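Pectinesterase (PDB 4PMH) is a pectin methylesterase that hydrolyses the methyl esters of pectin, releasing methanol, and probably serves the rice weevil in digesting plant cell walls. Local coordinates at residues G266-K271 and I313-T318; T37-Y42 and R66-I71; A180-S185 and A204-S209; T104-A109 and E167-N172. All coordinates share one frame; numbering follows the deposited sequence.

Interaction 1: G266-K271 and I313-T318; sequences GYFVYK and IIKEST
Y267 and I313 begin the parallel pairing of two neighbouring strands in the right-handed beta-helix, the fold of the pectinesterases: the carbonyl O of Y267 takes the N-H of I313 at 3.0 Å. The Y267 side chain leads away from the second strand, and its OH is hydrogen-bonded to A204 O. At F268 the ring swings beside the carbonyl carbon (chi1 -173°), which carries CE1 to within 4.0 Å of I313 CG2 and sets the ring edge against the K315 chain, CZ lying 3.9 Å from CD; Y26 stacks on the same ring. V269 faces the other side of the sheet, where its CB meets I314 CG1. Its backbone N bonds I313 O, and its O receives K315 N at 2.8 Å in an almost straight bond (178°). Y270 returns to the side of F268 and I313 and runs alongside K315, both side chains pointing the same way, while the K315 ammonium continues to F21 O. The edge of the Y270 ring brings CE1 to 3.6 Å from E316 OE1, whose sister oxygen OE2 is held by N360. K271 leaves the strand, its N making a weak 3.4 Å bond to K315 O, and folds back so that its CG sits over the centre of the Y270 ring. K271 NZ closes a salt bridge to E316 OE1 at 3.2 Å, approaching from above the carboxylate plane.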
loop_
_atom_site.group_PDB
_atom_site.type_symbol
_atom_site.label_atom_id
_atom_site.label_comp_id
_atom_site.label_asym_id
_atom_site.label_seq_id
_atom_site.Cartn_x
_atom_site.Cartn_y
_atom_site.Cartn_z
ATOM N N GLY A 266 5.299 9.332 7.288
ATOM C CA GLY A 266 5.200 8.361 6.207
ATOM C C GLY A 266 4.316 7.216 6.643
ATOM O O GLY A 266 3.109 7.389 6.835
ATOM N N TYR A 267 4.916 6.048 6.833
ATOM C CA TYR A 267 4.165 4.838 7.165
ATOM C C TYR A 267 4.234 4.555 8.679
ATOM O O TYR A 267 5.285 4.649 9.287
ATOM C CB TYR A 267 4.694 3.662 6.341
ATOM C CG TYR A 267 4.415 3.707 4.851
ATOM C CD1 TYR A 267 3.444 4.549 4.306
ATOM C CD2 TYR A 267 5.110 2.856 3.970
ATOM C CE1 TYR A 267 3.164 4.545 2.938
ATOM C CE2 TYR A 267 4.834 2.849 2.618
ATOM C CZ TYR A 267 3.872 3.708 2.103
ATOM O OH TYR A 267 3.593 3.684 0.765
ATOM N N PHE A 268 3.088 4.256 9.278
ATOM C CA PHE A 268 2.990 3.895 10.688
ATOM C C PHE A 268 2.313 2.536 10.810
ATOM O O PHE A 268 1.125 2.371 10.448
ATOM C CB PHE A 268 2.179 4.949 11.433
ATOM C CG PHE A 268 2.153 4.771 12.919
ATOM C CD1 PHE A 268 3.309 4.739 13.664
ATOM C CD2 PHE A 268 0.951 4.679 13.570
ATOM C CE1 PHE A 268 3.264 4.597 15.045
ATOM C CE2 PHE A 268 0.887 4.553 14.948
ATOM C CZ PHE A 268 2.037 4.506 15.684
ATOM N N VAL A 269 3.087 1.561 11.276
ATOM C CA VAL A 269 2.615 0.201 11.500
ATOM C C VAL A 269 2.489 -0.011 13.014
ATOM O O VAL A 269 3.494 0.053 13.735
ATOM C CB VAL A 269 3.596 -0.803 10.889
ATOM C CG1 VAL A 269 3.171 -2.213 11.221
ATOM C CG2 VAL A 269 3.711 -0.603 9.373
ATOM N N TYR A 270 1.259 -0.251 13.483
ATOM C CA TYR A 270 0.920 -0.263 14.910
ATOM C C TYR A 270 -0.005 -1.439 15.275
ATOM O O TYR A 270 -0.996 -1.678 14.602
ATOM C CB TYR A 270 0.226 1.043 15.238
ATOM C CG TYR A 270 -0.257 1.227 16.654
ATOM C CD1 TYR A 270 0.629 1.232 17.714
ATOM C CD2 TYR A 270 -1.594 1.503 16.918
ATOM C CE1 TYR A 270 0.198 1.443 19.012
ATOM C CE2 TYR A 270 -2.036 1.721 18.219
ATOM C CZ TYR A 270 -1.132 1.684 19.260
ATOM O OH TYR A 270 -1.563 1.880 20.554
ATOM N N LYS A 271 0.334 -2.164 16.348
ATOM C CA LYS A 271 -0.410 -3.320 16.812
ATOM C C LYS A 271 -0.673 -4.289 15.655
ATOM O O LYS A 271 -1.752 -4.843 15.535
ATOM C CB LYS A 271 -1.726 -2.896 17.452
ATOM C CG LYS A 271 -1.585 -1.906 18.588
ATOM C CD LYS A 271 -0.927 -2.545 19.788
ATOM C CE LYS A 271 -1.283 -1.802 21.062
ATOM N NZ LYS A 271 -0.343 -2.132 22.155
ATOM N N ILE A 313 7.740 3.863 10.751
ATOM C CA ILE A 313 7.835 3.425 12.132
ATOM C C ILE A 313 6.989 2.168 12.350
ATOM O O ILE A 313 5.805 2.141 12.012
ATOM C CB ILE A 313 7.404 4.549 13.066
ATOM C CG1 ILE A 313 8.486 5.634 13.022
ATOM C CG2 ILE A 313 7.190 4.021 14.497
ATOM C CD1 ILE A 313 8.103 6.878 13.772
ATOM N N ILE A 314 7.617 1.121 12.887
ATOM C CA ILE A 314 6.902 -0.082 13.322
ATOM C C ILE A 314 6.893 -0.080 14.836
ATOM O O ILE A 314 7.944 -0.180 15.465
ATOM C CB ILE A 314 7.544 -1.354 12.787
ATOM C CG1 ILE A 314 7.517 -1.343 11.260
ATOM C CG2 ILE A 314 6.806 -2.583 13.308
ATOM C CD1 ILE A 314 8.437 -2.351 10.617
ATOM N N LYS A 315 5.704 0.080 15.407
ATOM C CA LYS A 315 5.522 0.264 16.851
ATOM C C LYS A 315 4.575 -0.780 17.452
ATOM O O LYS A 315 3.499 -1.018 16.906
ATOM C CB LYS A 315 4.907 1.639 17.091
ATOM C CG LYS A 315 4.585 1.967 18.541
ATOM C CD LYS A 315 4.389 3.469 18.676
ATOM C CE LYS A 315 4.014 3.885 20.094
ATOM N NZ LYS A 315 3.762 5.347 20.150
ATOM N N GLU A 316 4.966 -1.378 18.586
ATOM C CA GLU A 316 4.098 -2.303 19.331
ATOM C C GLU A 316 3.461 -3.363 18.442
ATOM O O GLU A 316 2.285 -3.681 18.539
ATOM C CB GLU A 316 3.105 -1.497 20.184
ATOM C CG GLU A 316 3.903 -0.674 21.185
ATOM C CD GLU A 316 3.098 0.204 22.102
ATOM O OE1 GLU A 316 1.867 0.179 22.001
ATOM O OE2 GLU A 316 3.721 0.902 22.937
ATOM N N SER A 317 4.288 -3.901 17.557
ATOM C CA SER A 317 3.869 -4.918 16.631
ATOM C C SER A 317 4.630 -6.226 16.888
ATOM O O SER A 317 5.682 -6.245 17.541
ATOM C CB SER A 317 4.081 -4.438 15.204
ATOM O OG SER A 317 3.169 -3.400 14.892
ATOM N N THR A 318 4.062 -7.304 16.368
ATOM C CA THR A 318 4.671 -8.610 16.410
ATOM C C THR A 318 5.480 -8.836 15.129
ATOM O O THR A 318 4.949 -8.742 14.032
ATOM C CB THR A 318 3.578 -9.684 16.535
ATOM O OG1 THR A 318 2.889 -9.521 17.793
ATOM C CG2 THR A 318 4.173 -11.074 16.454
#

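Interaction 2: T37-Y42 and R66-I71; sequences TSKADY and RKYIKI
D41 turns its carboxylate onto the backbone of Y68, with CG beside its own N (chi1 -66°), and OD2 accepts the Y68 N-H at 2.9 Å through its anti lone pair. In return the carbonyl O of Y68 receives two donors, D41 N at 2.8 Å and Y42 N at 3.1 Å. OD2 accepts a hydrogen bond from a water that also donates to R66 O. OD1 lies 4.1 Å from K67 NZ, too far for a salt bridge, and a second water links them, weakly on the aspartate side. With an alanine in place of D41, the Y68 N-H would probably lose its acceptor and the K67 ammonium its nearby negative charge. The Y68 ring meets OD2 in plane at its edge, while K39, with CG wedged between its backbone N and carbonyl carbon (chi1 43°), passes the ring at a slant, K39 CG 3.8 Å from Y68 CD1. Y42 leans across K67, its CE2 3.9 Å from K67 CD, and reaches A57 and A58 of helix 51-61. K70 N to Y42 O, at 2.9 Å, carries the pairing onward. Helix 51-61 completes a beta-alpha-beta unit whose strand 42-44 ends this sheet of the beta-helix.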
loop_
_atom_site.group_PDB
_atom_site.type_symbol
_atom_site.label_atom_id
_atom_site.label_comp_id
_atom_site.label_asym_id
_atom_site.label_seq_id
_atom_site.Cartn_x
_atom_site.Cartn_y
_atom_site.Cartn_z
ATOM N N THR A 37 -21.200 -0.114 6.975
ATOM C CA THR A 37 -21.829 -0.627 5.765
ATOM C C THR A 37 -23.305 -0.963 6.037
ATOM O O THR A 37 -23.696 -2.132 6.127
ATOM C CB THR A 37 -21.079 -1.870 5.227
ATOM O OG1 THR A 37 -20.982 -2.868 6.246
ATOM C CG2 THR A 37 -19.662 -1.501 4.788
ATOM N N SER A 38 -24.117 0.083 6.161
ATOM C CA SER A 38 -25.470 -0.045 6.717
ATOM C C SER A 38 -26.558 -0.061 5.648
ATOM O O SER A 38 -27.750 0.038 5.967
ATOM C CB SER A 38 -25.744 1.115 7.663
ATOM O OG SER A 38 -27.038 1.003 8.218
ATOM N N LYS A 39 -26.151 -0.167 4.390
ATOM C CA LYS A 39 -27.089 -0.047 3.279
ATOM C C LYS A 39 -26.389 -0.313 1.952
ATOM O O LYS A 39 -25.164 -0.475 1.897
ATOM C CB LYS A 39 -27.760 1.339 3.277
ATOM C CG LYS A 39 -26.830 2.511 3.555
ATOM C CD LYS A 39 -27.555 3.850 3.491
ATOM C CE LYS A 39 -27.138 4.759 4.640
ATOM N NZ LYS A 39 -27.815 4.374 5.919
ATOM N N ALA A 40 -27.175 -0.393 0.891
ATOM C CA ALA A 40 -26.635 -0.621 -0.440
ATOM C C ALA A 40 -27.403 0.242 -1.422
ATOM O O ALA A 40 -28.559 -0.028 -1.702
ATOM C CB ALA A 40 -26.733 -2.088 -0.811
ATOM N N ASP A 41 -26.759 1.302 -1.894
ATOM C CA ASP A 41 -27.331 2.208 -2.883
ATOM C C ASP A 41 -27.199 1.619 -4.287
ATOM O O ASP A 41 -28.093 1.766 -5.103
ATOM C CB ASP A 41 -26.621 3.573 -2.819
ATOM C CG ASP A 41 -26.866 4.296 -1.499
ATOM O OD1 ASP A 41 -28.026 4.619 -1.199
ATOM O OD2 ASP A 41 -25.899 4.548 -0.758
ATOM N N TYR A 42 -26.063 0.987 -4.555
ATOM C CA TYR A 42 -25.788 0.289 -5.812
ATOM C C TYR A 42 -25.225 -1.077 -5.496
ATOM O O TYR A 42 -24.304 -1.188 -4.680
ATOM C CB TYR A 42 -24.771 1.086 -6.608
ATOM C CG TYR A 42 -25.157 2.539 -6.681
ATOM C CD1 TYR A 42 -26.062 2.985 -7.637
ATOM C CD2 TYR A 42 -24.646 3.462 -5.780
ATOM C CE1 TYR A 42 -26.439 4.315 -7.700
ATOM C CE2 TYR A 42 -25.022 4.777 -5.840
ATOM C CZ TYR A 42 -25.915 5.203 -6.802
ATOM O OH TYR A 42 -26.287 6.518 -6.874
ATOM N N ARG A 66 -22.563 10.157 1.283
ATOM C CA ARG A 66 -21.774 8.950 1.073
ATOM C C ARG A 66 -22.671 7.885 0.452
ATOM O O ARG A 66 -23.783 7.635 0.923
ATOM C CB ARG A 66 -21.171 8.465 2.408
ATOM C CG ARG A 66 -20.414 7.134 2.334
ATOM C CD ARG A 66 -19.594 6.847 3.583
ATOM N NE ARG A 66 -18.461 7.754 3.725
ATOM C CZ ARG A 66 -17.338 7.683 3.008
ATOM N NH1 ARG A 66 -17.168 6.740 2.059
ATOM N NH2 ARG A 66 -16.383 8.583 3.198
ATOM N N LYS A 67 -22.193 7.296 -0.637
ATOM C CA LYS A 67 -22.916 6.250 -1.351
ATOM C C LYS A 67 -22.240 4.900 -1.130
ATOM O O LYS A 67 -21.001 4.811 -1.062
ATOM C CB LYS A 67 -22.967 6.563 -2.851
ATOM C CG LYS A 67 -23.791 7.785 -3.216
ATOM C CD LYS A 67 -25.271 7.490 -3.023
ATOM C CE LYS A 67 -26.090 8.763 -2.980
ATOM N NZ LYS A 67 -27.497 8.401 -2.703
ATOM N N TYR A 68 -23.068 3.859 -1.025
ATOM C CA TYR A 68 -22.636 2.525 -0.653
ATOM C C TYR A 68 -22.823 1.561 -1.818
ATOM O O TYR A 68 -23.943 1.339 -2.291
ATOM C CB TYR A 68 -23.413 2.043 0.563
ATOM C CG TYR A 68 -23.052 2.821 1.809
ATOM C CD1 TYR A 68 -23.689 4.022 2.122
ATOM C CD2 TYR A 68 -22.054 2.370 2.666
ATOM C CE1 TYR A 68 -23.340 4.739 3.264
ATOM C CE2 TYR A 68 -21.700 3.078 3.805
ATOM C CZ TYR A 68 -22.350 4.260 4.099
ATOM O OH TYR A 68 -21.995 4.964 5.237
ATOM N N ILE A 69 -21.698 1.030 -2.270
ATOM C CA ILE A 69 -21.677 0.088 -3.356
ATOM C C ILE A 69 -21.367 -1.272 -2.768
ATOM O O ILE A 69 -20.247 -1.504 -2.301
ATOM C CB ILE A 69 -20.599 0.432 -4.399
ATOM C CG1 ILE A 69 -20.991 1.719 -5.112
ATOM C CG2 ILE A 69 -20.436 -0.717 -5.396
ATOM C CD1 ILE A 69 -19.861 2.464 -5.765
ATOM N N LYS A 70 -22.356 -2.166 -2.805
ATOM C CA LYS A 70 -22.185 -3.529 -2.348
ATOM C C LYS A 70 -21.808 -4.445 -3.499
ATOM O O LYS A 70 -22.475 -4.448 -4.534
ATOM C CB LYS A 70 -23.466 -4.023 -1.719
ATOM C CG LYS A 70 -23.348 -5.432 -1.199
ATOM C CD LYS A 70 -24.545 -5.788 -0.327
ATOM C CE LYS A 70 -25.787 -6.020 -1.150
ATOM N NZ LYS A 70 -26.817 -6.736 -0.338
ATOM N N ILE A 71 -20.746 -5.224 -3.317
ATOM C CA ILE A 71 -20.354 -6.216 -4.318
ATOM C C ILE A 71 -20.704 -7.610 -3.822
ATOM O O ILE A 71 -20.065 -8.142 -2.903
ATOM C CB ILE A 71 -18.837 -6.165 -4.628
ATOM C CG1 ILE A 71 -18.404 -4.725 -4.975
ATOM C CG2 ILE A 71 -18.490 -7.164 -5.737
ATOM C CD1 ILE A 71 -16.932 -4.543 -5.329
HETATM O O HOH W 1 -26.428 6.397 0.920
HETATM O O HOH W 2 -28.391 6.049 -4.013
#

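Interaction 3: A180-S185 and A204-S209; sequences ALQTNS and AGSGSS
S206 lies beside the C-terminal end of strand 181-183, where this strand and the loop after strand 202-204 belong to successive coils of the parallel beta-helix, and both its backbone N and its hydroxyl are engaged there. Its side chain is about 7 Å from that of W292, a substrate-binding residue by similarity. S206 N donates to T183 O at 2.8 Å in the carbonyl plane, though the bond is bent (144°). The N-H of G205 is shared less favourably, in weak bonds of 3.1 Å to T183 O and 3.1 Å to T183 OG1. N184 ND2 donates to S206 OG at 3.0 Å from nearly within its own amide plane, placed by a CG that lies anti to the N184 backbone N (chi1 -173°). The single proton of S206 OG then has two acceptors within range, Q182 OE1 at 2.7 Å and T183 O at 3.0 Å, and the choice between them is not settled. The extended Q182 chain has its other amide atom, NE2, on T150 OG1. A water joins N184 O to S209 N, while the N-H of G207 is taken by E212. A CB would be jammed against the preceding carbonyl O at G205 and would clash with N184 O at G207. The direct bonds thus join neutral groups, with S206 OG both donor and acceptor.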
loop_
_atom_site.group_PDB
_atom_site.type_symbol
_atom_site.label_atom_id
_atom_site.label_comp_id
_atom_site.label_asym_id
_atom_site.label_seq_id
_atom_site.Cartn_x
_atom_site.Cartn_y
_atom_site.Cartn_z
ATOM N N ALA A 180 -1.979 -4.321 -6.826
ATOM C CA ALA A 180 -3.338 -4.728 -6.494
ATOM C C ALA A 180 -4.163 -3.505 -6.185
ATOM O O ALA A 180 -5.126 -3.225 -6.890
ATOM C CB ALA A 180 -3.365 -5.711 -5.330
ATOM N N LEU A 181 -3.785 -2.777 -5.135
ATOM C CA LEU A 181 -4.432 -1.522 -4.775
ATOM C C LEU A 181 -3.452 -0.353 -4.905
ATOM O O LEU A 181 -2.275 -0.444 -4.485
ATOM C CB LEU A 181 -4.975 -1.601 -3.343
ATOM C CG LEU A 181 -5.621 -0.373 -2.726
ATOM C CD1 LEU A 181 -6.874 -0.013 -3.514
ATOM C CD2 LEU A 181 -5.980 -0.535 -1.250
ATOM N N GLN A 182 -3.942 0.741 -5.493
ATOM C CA GLN A 182 -3.217 2.010 -5.535
ATOM C C GLN A 182 -4.093 3.136 -5.019
ATOM O O GLN A 182 -5.187 3.349 -5.550
ATOM C CB GLN A 182 -2.782 2.379 -6.953
ATOM C CG GLN A 182 -2.087 3.736 -6.988
ATOM C CD GLN A 182 -1.718 4.226 -8.370
ATOM O OE1 GLN A 182 -1.374 5.405 -8.544
ATOM N NE2 GLN A 182 -1.756 3.334 -9.352
ATOM N N THR A 183 -3.591 3.883 -4.034
ATOM C CA THR A 183 -4.313 5.063 -3.514
ATOM C C THR A 183 -3.531 6.341 -3.884
ATOM O O THR A 183 -2.308 6.414 -3.701
ATOM C CB THR A 183 -4.571 4.993 -1.974
ATOM O OG1 THR A 183 -3.369 5.252 -1.261
ATOM C CG2 THR A 183 -5.129 3.641 -1.542
ATOM N N ASN A 184 -4.257 7.329 -4.408
ATOM C CA ASN A 184 -3.688 8.597 -4.890
ATOM C C ASN A 184 -4.249 9.825 -4.175
ATOM O O ASN A 184 -3.840 10.950 -4.475
ATOM C CB ASN A 184 -3.983 8.701 -6.381
ATOM C CG ASN A 184 -3.316 9.880 -7.049
ATOM O OD1 ASN A 184 -3.992 10.809 -7.483
ATOM N ND2 ASN A 184 -2.000 9.826 -7.204
ATOM N N SER A 185 -5.153 9.620 -3.226
ATOM C CA SER A 185 -5.884 10.712 -2.606
ATOM C C SER A 185 -5.921 10.621 -1.099
ATOM O O SER A 185 -5.489 9.643 -0.514
ATOM C CB SER A 185 -7.328 10.701 -3.091
ATOM O OG SER A 185 -7.381 11.023 -4.452
ATOM N N ALA A 204 0.696 2.537 -1.703
ATOM C CA ALA A 204 0.014 3.323 -0.665
ATOM C C ALA A 204 0.466 4.788 -0.712
ATOM O O ALA A 204 1.467 5.177 -0.085
ATOM C CB ALA A 204 0.287 2.725 0.703
ATOM N N GLY A 205 -0.284 5.608 -1.443
ATOM C CA GLY A 205 0.035 7.039 -1.567
ATOM C C GLY A 205 0.908 7.261 -2.778
ATOM O O GLY A 205 2.128 7.215 -2.709
ATOM N N SER A 206 0.253 7.438 -3.911
ATOM C CA SER A 206 0.914 7.586 -5.191
ATOM C C SER A 206 0.904 9.058 -5.639
ATOM O O SER A 206 1.483 9.381 -6.661
ATOM C CB SER A 206 0.204 6.713 -6.242
ATOM O OG SER A 206 -1.199 7.049 -6.398
ATOM N N GLY A 207 0.222 9.925 -4.894
ATOM C CA GLY A 207 0.008 11.308 -5.325
ATOM C C GLY A 207 0.987 12.301 -4.737
ATOM O O GLY A 207 1.897 11.922 -3.989
ATOM N N SER A 208 0.798 13.579 -5.070
ATOM C CA SER A 208 1.747 14.627 -4.697
ATOM C C SER A 208 1.322 15.423 -3.473
ATOM O O SER A 208 2.082 16.259 -3.007
ATOM C CB SER A 208 1.953 15.596 -5.869
ATOM O OG SER A 208 2.731 14.992 -6.879
ATOM N N SER A 209 0.121 15.200 -2.957
ATOM C CA SER A 209 -0.366 16.020 -1.864
ATOM C C SER A 209 0.534 15.957 -0.638
ATOM O O SER A 209 1.009 14.898 -0.243
ATOM C CB SER A 209 -1.788 15.645 -1.477
ATOM O OG SER A 209 -2.263 16.524 -0.467
HETATM O O HOH W 3 -1.858 13.167 -3.609
#

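Interaction 4: T104-A109 and E167-N172; sequences TLNMPA and ENSAKN
N168 reaches past the L105 carbonyl to grip the backbone of M107. Its CB lies 4.0 Å from L105 O, and with CG beside its own carbonyl carbon (chi1 -167°) the amide is carried forward, CG coming 3.6 Å from M107 O. OD1 accepts the M107 N-H at 3.0 Å; ND2 donates to M107 O at 2.9 Å, the acceptor in its amide plane but the donor above the carbonyl plane, and ND2 also serves V179 O. Replacing N168 with a leucine would probably leave the N-H and carbonyl of M107 without these mates and the loop there freer to shift. Behind it the strands pair, L105 N to E167 O and S169 N to L105 O at 2.8 Å. On the face of T104 and E167, T104 OG1 donates to E167 OE1 at 2.9 Å, and a water bridges OG1 to S169 OG. Farther out, the amides of N106 and N172 meet almost coplanar (4°): N172 ND2, which also donates to Q176 OE1, gives N106 OD1 a straight 3.0 Å bond, and the return bond is weak. P108 CD rests on A170 CB. Stacked parallel strands, here 101-105 and 165-168, are characteristic of successive coils of the right-handed beta-helix.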
loop_
_atom_site.group_PDB
_atom_site.type_symbol
_atom_site.label_atom_id
_atom_site.label_comp_id
_atom_site.label_asym_id
_atom_site.label_seq_id
_atom_site.Cartn_x
_atom_site.Cartn_y
_atom_site.Cartn_z
ATOM N N THR A 104 -9.778 -9.770 -9.104
ATOM C CA THR A 104 -8.465 -10.296 -9.413
ATOM C C THR A 104 -8.121 -10.272 -10.898
ATOM O O THR A 104 -8.986 -10.525 -11.736
ATOM C CB THR A 104 -8.310 -11.752 -8.888
ATOM O OG1 THR A 104 -7.010 -12.238 -9.233
ATOM C CG2 THR A 104 -9.364 -12.722 -9.469
ATOM N N LEU A 105 -6.855 -10.001 -11.200
ATOM C CA LEU A 105 -6.325 -10.110 -12.561
ATOM C C LEU A 105 -4.856 -10.483 -12.491
ATOM O O LEU A 105 -4.225 -10.247 -11.466
ATOM C CB LEU A 105 -6.460 -8.775 -13.289
ATOM C CG LEU A 105 -7.837 -8.343 -13.768
ATOM C CD1 LEU A 105 -7.807 -6.900 -14.225
ATOM C CD2 LEU A 105 -8.313 -9.249 -14.892
ATOM N N ASN A 106 -4.338 -11.099 -13.559
ATOM C CA ASN A 106 -2.889 -11.329 -13.751
ATOM C C ASN A 106 -2.450 -10.266 -14.752
ATOM O O ASN A 106 -2.574 -10.445 -15.966
ATOM C CB ASN A 106 -2.629 -12.743 -14.307
ATOM C CG ASN A 106 -1.141 -13.072 -14.487
ATOM O OD1 ASN A 106 -0.273 -12.202 -14.549
ATOM N ND2 ASN A 106 -0.858 -14.365 -14.630
ATOM N N MET A 107 -1.973 -9.139 -14.237
ATOM C CA MET A 107 -1.751 -7.962 -15.064
ATOM C C MET A 107 -0.545 -7.205 -14.559
ATOM O O MET A 107 -0.684 -6.209 -13.833
ATOM C CB MET A 107 -2.991 -7.060 -15.063
ATOM C CG MET A 107 -2.942 -5.960 -16.128
ATOM S SD MET A 107 -4.523 -5.111 -16.351
ATOM C CE MET A 107 -4.569 -4.052 -14.912
ATOM N N PRO A 108 0.655 -7.672 -14.935
ATOM C CA PRO A 108 1.876 -6.969 -14.536
ATOM C C PRO A 108 2.108 -5.640 -15.268
ATOM O O PRO A 108 1.440 -5.337 -16.261
ATOM C CB PRO A 108 2.986 -7.973 -14.890
ATOM C CG PRO A 108 2.436 -8.732 -16.066
ATOM C CD PRO A 108 0.944 -8.850 -15.782
ATOM N N ALA A 109 3.062 -4.863 -14.764
ATOM C CA ALA A 109 3.509 -3.633 -15.442
ATOM C C ALA A 109 3.970 -3.927 -16.872
ATOM O O ALA A 109 3.902 -3.052 -17.743
ATOM C CB ALA A 109 4.644 -2.986 -14.684
ATOM N N GLU A 167 -6.592 -8.574 -5.761
ATOM C CA GLU A 167 -5.421 -9.339 -6.110
ATOM C C GLU A 167 -4.907 -8.991 -7.487
ATOM O O GLU A 167 -5.672 -8.905 -8.440
ATOM C CB GLU A 167 -5.754 -10.843 -6.084
ATOM C CG GLU A 167 -4.643 -11.714 -6.648
ATOM C CD GLU A 167 -4.945 -13.176 -6.470
ATOM O OE1 GLU A 167 -6.049 -13.589 -6.876
ATOM O OE2 GLU A 167 -4.087 -13.888 -5.905
ATOM N N ASN A 168 -3.592 -8.831 -7.587
ATOM C CA ASN A 168 -2.923 -8.900 -8.882
ATOM C C ASN A 168 -1.974 -10.107 -8.829
ATOM O O ASN A 168 -0.965 -10.107 -8.126
ATOM C CB ASN A 168 -2.211 -7.588 -9.199
ATOM C CG ASN A 168 -1.779 -7.486 -10.657
ATOM O OD1 ASN A 168 -1.534 -8.501 -11.328
ATOM N ND2 ASN A 168 -1.698 -6.254 -11.159
ATOM N N SER A 169 -2.334 -11.143 -9.570
ATOM C CA SER A 169 -1.776 -12.476 -9.377
ATOM C C SER A 169 -0.521 -12.702 -10.211
ATOM O O SER A 169 0.006 -13.800 -10.237
ATOM C CB SER A 169 -2.818 -13.547 -9.695
ATOM O OG SER A 169 -3.260 -13.497 -11.049
ATOM N N ALA A 170 -0.030 -11.666 -10.869
ATOM C CA ALA A 170 1.170 -11.802 -11.700
ATOM C C ALA A 170 2.377 -12.242 -10.876
ATOM O O ALA A 170 2.791 -11.544 -9.941
ATOM C CB ALA A 170 1.483 -10.506 -12.418
ATOM N N LYS A 171 2.910 -13.404 -11.239
ATOM C CA LYS A 171 4.161 -13.930 -10.706
ATOM C C LYS A 171 4.952 -14.644 -11.844
ATOM O O LYS A 171 5.658 -15.622 -11.614
ATOM C CB LYS A 171 3.877 -14.884 -9.535
ATOM C CG LYS A 171 2.790 -15.916 -9.815
ATOM C CD LYS A 171 2.539 -16.839 -8.625
ATOM C CE LYS A 171 3.321 -18.143 -8.722
ATOM N NZ LYS A 171 2.885 -19.134 -7.690
ATOM N N ASN A 172 4.861 -14.099 -13.052
ATOM C CA ASN A 172 5.271 -14.812 -14.272
ATOM C C ASN A 172 6.803 -14.925 -14.420
ATOM O O ASN A 172 7.318 -15.937 -14.913
ATOM C CB ASN A 172 4.617 -14.132 -15.482
ATOM C CG ASN A 172 3.107 -13.998 -15.316
ATOM O OD1 ASN A 172 2.385 -14.987 -15.367
ATOM N ND2 ASN A 172 2.626 -12.776 -15.097
HETATM O O HOH W 4 -5.931 -13.523 -11.353
#

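How the interactions relate
Interactions 1 and 2 belong to the same long parallel sheet, but their centres are 31 Å apart, with interaction 2 at one of its outermost strands and away from the annotated sites. The others run closer to the probable catalytic centre. Interaction 1 touches interaction 3 through Y267 OH and A204 O, 2.7 Å apart; interaction 3 touches interaction 4 through A180 CB, packed 3.9 Å from N168 N. The side chains of N168 and Q182 lie about 8 and 9 Å from that of D200, the proton donor by similarity, and the side chain of Y267 about 9 Å from that of D226, the nucleophile by similarity. Interactions 1 and 4 lie on opposite sides of the chain's centre.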